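Local coordinates for protein amino Transferase (Eubacterium rectale, PDB 3ELE) that probably transfers amino groups between amino acids and keto acids with pyridoxal-5'-phosphate as cofactor, as a class I and II aminotransferase, at residues L315-Y325 with I382-Y393; A75-A86 with F97-T105. All blocks are in the same frame, centred on the assembly; numbering follows the deposited sequence. Where two conformers were deposited one is given.

Contact 1: L315-Y325 with I382-Y393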
loop_
_atom_site.group_PDB
_atom_site.type_symbol
_atom_site.label_atom_id
_atom_site.label_comp_id
_atom_site.label_asym_id
_atom_site.label_seq_id
_atom_site.Cartn_x
_atom_site.Cartn_y
_atom_site.Cartn_z
ATOM N N LEU A 315 33.656 11.449 10.188
ATOM C CA LEU A 315 34.390 10.578 11.110
ATOM C C LEU A 315 34.819 9.292 10.365
ATOM O O LEU A 315 35.991 8.961 10.342
ATOM C CB LEU A 315 33.521 10.267 12.331
ATOM C CG LEU A 315 34.136 9.626 13.569
ATOM C CD1 LEU A 315 35.146 10.597 14.231
ATOM C CD2 LEU A 315 33.011 9.308 14.564
ATOM N N LEU A 316 33.878 8.633 9.694
ATOM C CA LEU A 316 34.165 7.401 8.929
ATOM C C LEU A 316 35.141 7.643 7.764
ATOM O O LEU A 316 36.070 6.853 7.547
ATOM C CB LEU A 316 32.854 6.779 8.397
ATOM C CG LEU A 316 32.879 5.370 7.809
ATOM C CD1 LEU A 316 33.314 4.364 8.900
ATOM C CD2 LEU A 316 31.520 5.018 7.247
ATOM N N TYR A 317 34.929 8.733 7.021
ATOM C CA TYR A 317 35.793 9.080 5.886
ATOM C C TYR A 317 37.229 9.373 6.343
ATOM O O TYR A 317 38.182 8.860 5.739
ATOM C CB TYR A 317 35.228 10.275 5.094
ATOM C CG TYR A 317 36.068 10.670 3.893
ATOM C CD1 TYR A 317 36.024 9.917 2.716
ATOM C CD2 TYR A 317 36.913 11.788 3.929
ATOM C CE1 TYR A 317 36.780 10.258 1.608
ATOM C CE2 TYR A 317 37.695 12.132 2.810
ATOM C CZ TYR A 317 37.613 11.360 1.643
ATOM O OH TYR A 317 38.369 11.680 0.517
ATOM N N GLU A 318 37.368 10.190 7.393
ATOM C CA GLU A 318 38.678 10.546 7.941
ATOM C C GLU A 318 39.443 9.313 8.435
ATOM O O GLU A 318 40.605 9.139 8.098
ATOM C CB GLU A 318 38.572 11.592 9.073
ATOM C CG GLU A 318 38.159 12.995 8.616
ATOM N N GLY A 319 38.787 8.458 9.206
ATOM C CA GLY A 319 39.438 7.261 9.744
ATOM C C GLY A 319 39.817 6.217 8.707
ATOM O O GLY A 319 40.925 5.690 8.739
ATOM N N LEU A 320 38.902 5.931 7.780
ATOM C CA LEU A 320 39.163 4.937 6.716
ATOM C C LEU A 320 40.252 5.411 5.751
ATOM O O LEU A 320 41.131 4.632 5.384
ATOM C CB LEU A 320 37.879 4.570 5.953
ATOM C CG LEU A 320 36.786 3.762 6.671
ATOM C CD1 LEU A 320 35.681 3.437 5.639
ATOM C CD2 LEU A 320 37.295 2.485 7.323
ATOM N N THR A 321 40.180 6.678 5.343
ATOM C CA THR A 321 41.202 7.288 4.480
ATOM C C THR A 321 42.592 7.242 5.158
ATOM O O THR A 321 43.556 6.782 4.561
ATOM C CB THR A 321 40.798 8.726 4.113
ATOM O OG1 THR A 321 39.567 8.673 3.375
ATOM C CG2 THR A 321 41.867 9.433 3.292
ATOM N N ARG A 322 42.649 7.674 6.415
ATOM C CA ARG A 322 43.895 7.685 7.220
ATOM C C ARG A 322 44.572 6.297 7.292
ATOM O O ARG A 322 45.807 6.213 7.266
ATOM C CB ARG A 322 43.584 8.236 8.622
ATOM C CG ARG A 322 44.747 8.385 9.608
ATOM C CD ARG A 322 45.885 9.278 9.064
ATOM N NE ARG A 322 45.432 10.621 8.671
ATOM C CZ ARG A 322 46.169 11.531 8.019
ATOM N NH1 ARG A 322 47.424 11.272 7.633
ATOM N NH2 ARG A 322 45.636 12.721 7.739
ATOM N N ILE A 323 43.762 5.227 7.374
ATOM C CA ILE A 323 44.261 3.826 7.399
ATOM C C ILE A 323 44.861 3.401 6.048
ATOM O O ILE A 323 45.871 2.677 6.025
ATOM C CB ILE A 323 43.151 2.814 7.837
ATOM C CG1 ILE A 323 42.860 2.972 9.335
ATOM C CG2 ILE A 323 43.576 1.363 7.596
ATOM C CD1 ILE A 323 41.599 2.219 9.787
ATOM N N GLY A 324 44.261 3.886 4.958
ATOM C CA GLY A 324 44.682 3.576 3.588
ATOM C C GLY A 324 43.591 3.130 2.630
ATOM O O GLY A 324 43.896 2.839 1.484
ATOM N N TYR A 325 42.329 3.061 3.089
ATOM C CA TYR A 325 41.199 2.675 2.248
ATOM C C TYR A 325 40.863 3.782 1.268
ATOM O O TYR A 325 41.057 4.957 1.577
ATOM C CB TYR A 325 39.945 2.386 3.088
ATOM C CG TYR A 325 40.021 1.158 3.959
ATOM C CD1 TYR A 325 39.665 -0.096 3.455
ATOM C CD2 TYR A 325 40.418 1.241 5.301
ATOM C CE1 TYR A 325 39.700 -1.245 4.258
ATOM C CE2 TYR A 325 40.470 0.103 6.108
ATOM C CZ TYR A 325 40.100 -1.135 5.581
ATOM O OH TYR A 325 40.145 -2.266 6.365
ATOM N N ILE A 382 31.414 4.004 15.315
ATOM C CA ILE A 382 32.343 4.345 14.211
ATOM C C ILE A 382 33.785 4.500 14.746
ATOM O O ILE A 382 34.715 3.955 14.163
ATOM C CB ILE A 382 31.948 5.641 13.426
ATOM C CG1 ILE A 382 30.579 5.495 12.772
ATOM C CG2 ILE A 382 32.982 5.937 12.328
ATOM C CD1 ILE A 382 30.152 6.721 11.960
ATOM N N LYS A 383 33.946 5.198 15.875
ATOM C CA LYS A 383 35.273 5.377 16.508
ATOM C C LYS A 383 35.844 4.061 17.047
ATOM O O LYS A 383 37.032 3.777 16.849
ATOM C CB LYS A 383 35.227 6.391 17.656
ATOM C CG LYS A 383 34.749 7.778 17.268
ATOM C CD LYS A 383 34.906 8.713 18.432
ATOM C CE LYS A 383 34.428 10.100 18.109
ATOM N NZ LYS A 383 34.731 11.003 19.259
ATOM N N HIS A 384 34.984 3.257 17.689
ATOM C CA HIS A 384 35.420 1.958 18.258
ATOM C C HIS A 384 35.726 0.929 17.154
ATOM O O HIS A 384 36.467 -0.022 17.381
ATOM C CB HIS A 384 34.413 1.369 19.271
ATOM C CG HIS A 384 34.043 2.309 20.379
ATOM N ND1 HIS A 384 32.744 2.478 20.807
ATOM C CD2 HIS A 384 34.787 3.193 21.081
ATOM C CE1 HIS A 384 32.712 3.390 21.760
ATOM N NE2 HIS A 384 33.939 3.840 21.947
ATOM N N SER A 385 35.185 1.131 15.951
ATOM C CA SER A 385 35.443 0.232 14.814
ATOM C C SER A 385 36.827 0.371 14.167
ATOM O O SER A 385 37.258 -0.560 13.474
ATOM C CB SER A 385 34.408 0.445 13.716
ATOM O OG SER A 385 34.615 1.663 13.015
HETATM N N MSE A 386 37.511 1.505 14.381
HETATM C CA MSE A 386 38.783 1.802 13.664
HETATM C C MSE A 386 39.920 0.798 13.815
HETATM O O MSE A 386 40.556 0.463 12.816
HETATM C CB MSE A 386 39.241 3.261 13.878
HETATM C CG MSE A 386 38.289 4.264 13.213
HETATM SE SE MSE A 386 38.242 4.053 11.289
HETATM C CE MSE A 386 36.542 4.852 10.896
ATOM N N PRO A 387 40.204 0.336 15.049
ATOM C CA PRO A 387 41.174 -0.751 15.206
ATOM C C PRO A 387 40.843 -2.038 14.423
ATOM O O PRO A 387 41.759 -2.677 13.924
ATOM C CB PRO A 387 41.171 -0.999 16.726
ATOM C CG PRO A 387 40.818 0.330 17.292
ATOM C CD PRO A 387 39.768 0.848 16.362
ATOM N N ALA A 388 39.562 -2.394 14.294
ATOM C CA ALA A 388 39.176 -3.575 13.490
ATOM C C ALA A 388 39.413 -3.291 11.992
ATOM O O ALA A 388 39.962 -4.139 11.295
ATOM C CB ALA A 388 37.744 -4.005 13.776
ATOM N N PHE A 389 39.009 -2.104 11.521
ATOM C CA PHE A 389 39.322 -1.643 10.147
ATOM C C PHE A 389 40.822 -1.659 9.821
ATOM O O PHE A 389 41.213 -2.063 8.722
ATOM C CB PHE A 389 38.768 -0.241 9.866
ATOM C CG PHE A 389 37.321 -0.239 9.476
ATOM C CD1 PHE A 389 36.923 -0.811 8.263
ATOM C CD2 PHE A 389 36.354 0.351 10.292
ATOM C CE1 PHE A 389 35.585 -0.810 7.875
ATOM C CE2 PHE A 389 34.995 0.350 9.913
ATOM C CZ PHE A 389 34.613 -0.226 8.712
ATOM N N GLU A 390 41.630 -1.220 10.781
ATOM C CA GLU A 390 43.083 -1.228 10.677
ATOM C C GLU A 390 43.618 -2.662 10.563
ATOM O O GLU A 390 44.528 -2.922 9.771
ATOM C CB GLU A 390 43.683 -0.522 11.909
ATOM C CG GLU A 390 45.187 -0.328 11.927
ATOM C CD GLU A 390 45.660 0.392 13.198
ATOM O OE1 GLU A 390 45.118 0.140 14.307
ATOM O OE2 GLU A 390 46.600 1.199 13.087
ATOM N N LYS A 391 43.054 -3.580 11.357
ATOM C CA LYS A 391 43.464 -4.997 11.336
ATOM C C LYS A 391 43.063 -5.667 10.015
ATOM O O LYS A 391 43.839 -6.454 9.467
ATOM C CB LYS A 391 42.884 -5.750 12.537
ATOM C CG LYS A 391 43.427 -7.162 12.704
ATOM C CD LYS A 391 43.086 -7.724 14.074
ATOM C CE LYS A 391 43.531 -9.175 14.207
ATOM N NZ LYS A 391 43.277 -9.733 15.580
ATOM N N ILE A 392 41.865 -5.349 9.514
ATOM C CA ILE A 392 41.399 -5.860 8.208
ATOM C C ILE A 392 42.391 -5.431 7.100
ATOM O O ILE A 392 42.840 -6.265 6.320
ATOM C CB ILE A 392 39.967 -5.380 7.855
ATOM C CG1 ILE A 392 38.927 -5.991 8.800
ATOM C CG2 ILE A 392 39.604 -5.743 6.405
ATOM C CD1 ILE A 392 37.620 -5.199 8.827
ATOM N N TYR A 393 42.725 -4.141 7.086
ATOM C CA TYR A 393 43.684 -3.549 6.142
ATOM C C TYR A 393 45.029 -4.290 6.157
ATOM O O TYR A 393 45.558 -4.640 5.099
ATOM C CB TYR A 393 43.902 -2.069 6.471
ATOM C CG TYR A 393 44.610 -1.335 5.374
ATOM C CD1 TYR A 393 43.889 -0.842 4.283
ATOM C CD2 TYR A 393 45.997 -1.143 5.404
ATOM C CE1 TYR A 393 44.509 -0.172 3.260
ATOM C CE2 TYR A 393 46.638 -0.460 4.369
ATOM C CZ TYR A 393 45.865 0.016 3.304
ATOM O OH TYR A 393 46.437 0.685 2.276
HETATM O O HOH W 1 46.054 2.174 0.217
#
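Y325 donates its hydroxyl hydrogen to the carbonyl of F389, with OH 2.6 Å from F389 O. That oxygen also takes the helical bond of Y393 N, so two donors grip it. Y393 turns an edge toward the face of the Y325 ring, CD1 over its centre, the planes at 67°; F389 also offers its edge to Y325, but offset. One face of F389 receives L320, whose CD2 lies 3.5 Å from the ring centroid in a CH-pi contact.

Further along, two knobs interlock. I323 sits among M386, F389, E390 and Y393; with CG1 anti to the carbonyl carbon (chi1 -72°) and the chain extended beyond it, CD1 comes within 3.6 Å of E390 N, while CG2 packs on Y393 CB. In return M386, a selenomethionine bent at chi2, fills a hole formed by L316, G319, L320 and I323, with SE 3.7 Å from G319 C, where the missing side chain makes room. L315 CD2 rests on K383 CG at 3.6 Å. Where helix 306-323 ends, a water bridges G324 O and Y393 OH.

Behind this layer, F40 meets the F389 ring, V357 touches F389 and I392, and strand 335-339 backs L316, L320 and Y325. The axes of 315-323 and 382-393 approach to 10.0 Å and cross at -17°, a knobs-into-holes pair of the small C-terminal domain of the aminotransferase fold, packed against its antiparallel sheet.

Contact 2: A75-A86 with F97-T105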
loop_
_atom_site.group_PDB
_atom_site.type_symbol
_atom_site.label_atom_id
_atom_site.label_comp_id
_atom_site.label_asym_id
_atom_site.label_seq_id
_atom_site.Cartn_x
_atom_site.Cartn_y
_atom_site.Cartn_z
ATOM N N ALA A 75 -8.740 9.232 -3.317
ATOM C CA ALA A 75 -7.671 8.327 -3.790
ATOM C C ALA A 75 -6.289 9.004 -3.868
ATOM O O ALA A 75 -5.284 8.441 -3.407
ATOM C CB ALA A 75 -8.031 7.744 -5.152
ATOM N N GLN A 76 -6.278 10.212 -4.433
ATOM C CA GLN A 76 -5.072 11.003 -4.619
ATOM C C GLN A 76 -4.578 11.735 -3.384
ATOM O O GLN A 76 -3.472 12.233 -3.414
ATOM C CB GLN A 76 -5.201 11.994 -5.801
ATOM C CG GLN A 76 -6.208 13.173 -5.677
ATOM C CD GLN A 76 -7.621 12.845 -6.149
ATOM O OE1 GLN A 76 -8.139 11.755 -5.912
ATOM N NE2 GLN A 76 -8.254 13.806 -6.790
ATOM N N GLY A 77 -5.397 11.802 -2.325
ATOM C CA GLY A 77 -5.060 12.420 -1.048
ATOM C C GLY A 77 -5.819 13.712 -0.845
ATOM O O GLY A 77 -6.356 14.270 -1.809
ATOM N N ASP A 78 -5.860 14.188 0.407
ATOM C CA ASP A 78 -6.490 15.464 0.754
ATOM C C ASP A 78 -5.916 16.595 -0.105
ATOM O O ASP A 78 -4.690 16.687 -0.290
ATOM C CB ASP A 78 -6.208 15.868 2.224
ATOM C CG ASP A 78 -7.023 15.100 3.257
ATOM O OD1 ASP A 78 -8.080 14.528 2.928
ATOM O OD2 ASP A 78 -6.608 15.117 4.448
ATOM N N VAL A 79 -6.792 17.473 -0.578
ATOM C CA VAL A 79 -6.370 18.639 -1.365
ATOM C C VAL A 79 -5.483 19.569 -0.508
ATOM O O VAL A 79 -4.560 20.159 -1.023
ATOM C CB VAL A 79 -7.591 19.395 -1.985
ATOM C CG1 VAL A 79 -8.454 20.076 -0.898
ATOM C CG2 VAL A 79 -7.138 20.406 -3.027
ATOM N N GLU A 80 -5.735 19.631 0.800
ATOM C CA GLU A 80 -4.955 20.456 1.741
ATOM C C GLU A 80 -3.515 19.959 1.902
ATOM O O GLU A 80 -2.579 20.759 2.049
ATOM C CB GLU A 80 -5.635 20.551 3.111
ATOM C CG GLU A 80 -7.000 21.266 3.096
ATOM C CD GLU A 80 -8.221 20.366 2.782
ATOM O OE1 GLU A 80 -8.099 19.115 2.575
ATOM O OE2 GLU A 80 -9.326 20.945 2.759
ATOM N N THR A 81 -3.357 18.634 1.878
ATOM C CA THR A 81 -2.050 17.996 1.926
ATOM C C THR A 81 -1.292 18.254 0.615
ATOM O O THR A 81 -0.147 18.713 0.641
ATOM C CB THR A 81 -2.174 16.507 2.251
ATOM O OG1 THR A 81 -2.766 16.395 3.557
ATOM C CG2 THR A 81 -0.793 15.810 2.224
ATOM N N ARG A 82 -1.942 17.969 -0.510
ATOM C CA ARG A 82 -1.359 18.195 -1.834
ATOM C C ARG A 82 -1.026 19.679 -2.085
ATOM O O ARG A 82 0.069 19.988 -2.591
ATOM C CB ARG A 82 -2.281 17.638 -2.921
ATOM C CG ARG A 82 -2.334 16.139 -2.886
ATOM C CD ARG A 82 -3.201 15.556 -3.930
ATOM N NE ARG A 82 -4.628 15.804 -3.699
ATOM C CZ ARG A 82 -5.472 16.468 -4.504
ATOM N NH1 ARG A 82 -5.104 16.999 -5.659
ATOM N NH2 ARG A 82 -6.743 16.591 -4.139
ATOM N N ALA A 83 -1.952 20.570 -1.705
ATOM C CA ALA A 83 -1.759 22.041 -1.797
ATOM C C ALA A 83 -0.533 22.516 -1.023
ATOM O O ALA A 83 0.268 23.258 -1.565
ATOM C CB ALA A 83 -3.013 22.798 -1.319
ATOM N N ALA A 84 -0.386 22.046 0.220
ATOM C CA ALA A 84 0.766 22.356 1.101
ATOM C C ALA A 84 2.122 21.925 0.522
ATOM O O ALA A 84 3.116 22.641 0.689
ATOM C CB ALA A 84 0.578 21.715 2.473
ATOM N N ILE A 85 2.152 20.764 -0.144
ATOM C CA ILE A 85 3.377 20.260 -0.816
ATOM C C ILE A 85 3.647 21.078 -2.088
ATOM O O ILE A 85 4.776 21.483 -2.301
ATOM C CB ILE A 85 3.286 18.772 -1.178
ATOM C CG1 ILE A 85 3.202 17.925 0.085
ATOM C CG2 ILE A 85 4.504 18.298 -2.057
ATOM C CD1 ILE A 85 2.873 16.458 -0.182
ATOM N N ALA A 86 2.625 21.316 -2.917
ATOM C CA ALA A 86 2.797 22.129 -4.143
ATOM C C ALA A 86 3.390 23.503 -3.811
ATOM O O ALA A 86 4.373 23.917 -4.434
ATOM C CB ALA A 86 1.474 22.285 -4.887
ATOM N N PHE A 97 3.703 24.249 -9.425
ATOM C CA PHE A 97 2.769 23.148 -9.191
ATOM C C PHE A 97 1.531 23.625 -8.423
ATOM O O PHE A 97 1.552 24.653 -7.746
ATOM C CB PHE A 97 3.402 22.012 -8.356
ATOM C CG PHE A 97 4.668 21.467 -8.925
ATOM C CD1 PHE A 97 4.668 20.875 -10.182
ATOM C CD2 PHE A 97 5.865 21.517 -8.201
ATOM C CE1 PHE A 97 5.823 20.371 -10.722
ATOM C CE2 PHE A 97 7.039 20.994 -8.733
ATOM C CZ PHE A 97 7.010 20.421 -9.997
ATOM N N ASN A 98 0.451 22.862 -8.568
ATOM C CA ASN A 98 -0.772 23.051 -7.780
ATOM C C ASN A 98 -1.092 21.708 -7.116
ATOM O O ASN A 98 -0.411 20.720 -7.378
ATOM C CB ASN A 98 -1.914 23.634 -8.643
ATOM C CG ASN A 98 -2.322 22.736 -9.787
ATOM O OD1 ASN A 98 -2.549 21.534 -9.617
ATOM N ND2 ASN A 98 -2.465 23.327 -10.969
ATOM N N ALA A 99 -2.120 21.671 -6.272
ATOM C CA ALA A 99 -2.531 20.432 -5.569
ATOM C C ALA A 99 -2.711 19.228 -6.528
ATOM O O ALA A 99 -2.279 18.098 -6.233
ATOM C CB ALA A 99 -3.828 20.673 -4.796
ATOM N N ASP A 100 -3.290 19.487 -7.698
ATOM C CA ASP A 100 -3.575 18.433 -8.684
ATOM C C ASP A 100 -2.364 17.827 -9.411
ATOM O O ASP A 100 -2.544 16.929 -10.223
ATOM C CB ASP A 100 -4.630 18.912 -9.700
ATOM C CG ASP A 100 -5.976 19.192 -9.057
ATOM O OD1 ASP A 100 -6.291 18.589 -8.010
ATOM O OD2 ASP A 100 -6.735 20.012 -9.608
ATOM N N ASN A 101 -1.158 18.341 -9.160
ATOM C CA ASN A 101 0.068 17.748 -9.674
ATOM C C ASN A 101 0.560 16.617 -8.732
ATOM O O ASN A 101 1.487 15.897 -9.102
ATOM C CB ASN A 101 1.175 18.824 -9.837
ATOM C CG ASN A 101 0.937 19.759 -11.014
ATOM O OD1 ASN A 101 0.745 20.953 -10.837
ATOM N ND2 ASN A 101 0.949 19.219 -12.212
ATOM N N LEU A 102 -0.058 16.455 -7.548
ATOM C CA LEU A 102 0.376 15.472 -6.532
ATOM C C LEU A 102 -0.579 14.303 -6.385
ATOM O O LEU A 102 -1.788 14.463 -6.599
ATOM C CB LEU A 102 0.541 16.146 -5.160
ATOM C CG LEU A 102 1.780 16.995 -4.846
ATOM C CD1 LEU A 102 3.033 16.116 -4.945
ATOM C CD2 LEU A 102 1.904 18.220 -5.723
ATOM N N TYR A 103 -0.019 13.132 -6.056
ATOM C CA TYR A 103 -0.797 11.923 -5.721
ATOM C C TYR A 103 -0.143 11.365 -4.460
ATOM O O TYR A 103 1.015 10.968 -4.521
ATOM C CB TYR A 103 -0.773 10.916 -6.876
ATOM C CG TYR A 103 -1.581 9.661 -6.641
ATOM C CD1 TYR A 103 -1.047 8.593 -5.935
ATOM C CD2 TYR A 103 -2.866 9.525 -7.131
ATOM C CE1 TYR A 103 -1.767 7.434 -5.702
ATOM C CE2 TYR A 103 -3.597 8.374 -6.899
ATOM C CZ TYR A 103 -3.040 7.323 -6.189
ATOM O OH TYR A 103 -3.737 6.156 -5.945
HETATM N N MSE A 104 -0.866 11.341 -3.340
HETATM C CA MSE A 104 -0.304 10.897 -2.062
HETATM C C MSE A 104 -0.227 9.368 -2.023
HETATM O O MSE A 104 -1.202 8.691 -2.335
HETATM C CB MSE A 104 -1.100 11.424 -0.864
HETATM C CG MSE A 104 -1.280 12.961 -0.841
HETATM SE SE MSE A 104 0.351 13.966 -1.037
HETATM C CE MSE A 104 1.214 13.438 0.612
ATOM N N THR A 105 0.941 8.862 -1.632
ATOM C CA THR A 105 1.236 7.431 -1.633
ATOM C C THR A 105 1.688 6.944 -0.261
ATOM O O THR A 105 1.936 7.733 0.645
ATOM C CB THR A 105 2.335 7.085 -2.670
ATOM O OG1 THR A 105 3.563 7.725 -2.290
ATOM C CG2 THR A 105 1.929 7.490 -4.097
HETATM O O HOH W 2 -4.501 5.795 -3.128
HETATM O O HOH W 3 -3.763 9.028 -1.026
HETATM O O HOH W 4 -6.361 15.691 -8.515
#
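The R82 side chain, with CG anti to the carbonyl carbon (chi1 -69°) and a bend at chi3 (-70°), runs past L102 and brings NH1 to D100 OD1 at 3.1 Å. This salt bridge lies in the guanidinium plane, uses the anti lone pair of the carboxylate oxygen and has an angle of 151° at the hydrogen. NH1 also bonds weakly to A99 O, NE donates to G77 O, and Q76 CG covers one guanidinium face. With an alanine here in place of R82, D100 would probably lose its charge partner in this contact and the turn at G77 would be less firmly tied to the helix.

M104, a selenomethionine bent at chi2 and chi3, folds its CE against T81 CG2 and meets I85 CD1 tip to tip, both at 3.5 Å. Its backbone N donates to Q76 O, 2.8 Å away. At the other end A86 CB nestles 3.4 Å from N98 C, and A99 CB packs on V79 CG2.

Y259 of strand 258-261 touches both I85 and L102, and Y273 OH bonds to L102 O. Helix 79-93 thus packs across edge strand 102-105 of the seven-stranded mixed sheet, the core of the large domain in the PLP-dependent aminotransferase fold.

Overall arrangement
Contacts 1 and 2 lie on opposite sides of the chain's centre, their own centres 45 Å apart and their nearest atoms about 30 Å apart, so neither touches the other. Both segments of contact 2 precede those of contact 1 in the sequence. The former belongs to the large, cofactor-binding domain, the latter to the small C-terminal one. Contact 2 is the nearer to the cofactor, without touching it: the M104 side chain is about 11 Å from a bound pyridoxal-5'-phosphate, and strand 102-105 leads directly toward G107, A108 and A109 of the ligand pocket. T105 OG1 hydrogen-bonds G107 O, linking the strand end to that pocket. Neither contact is touched by the other subunit.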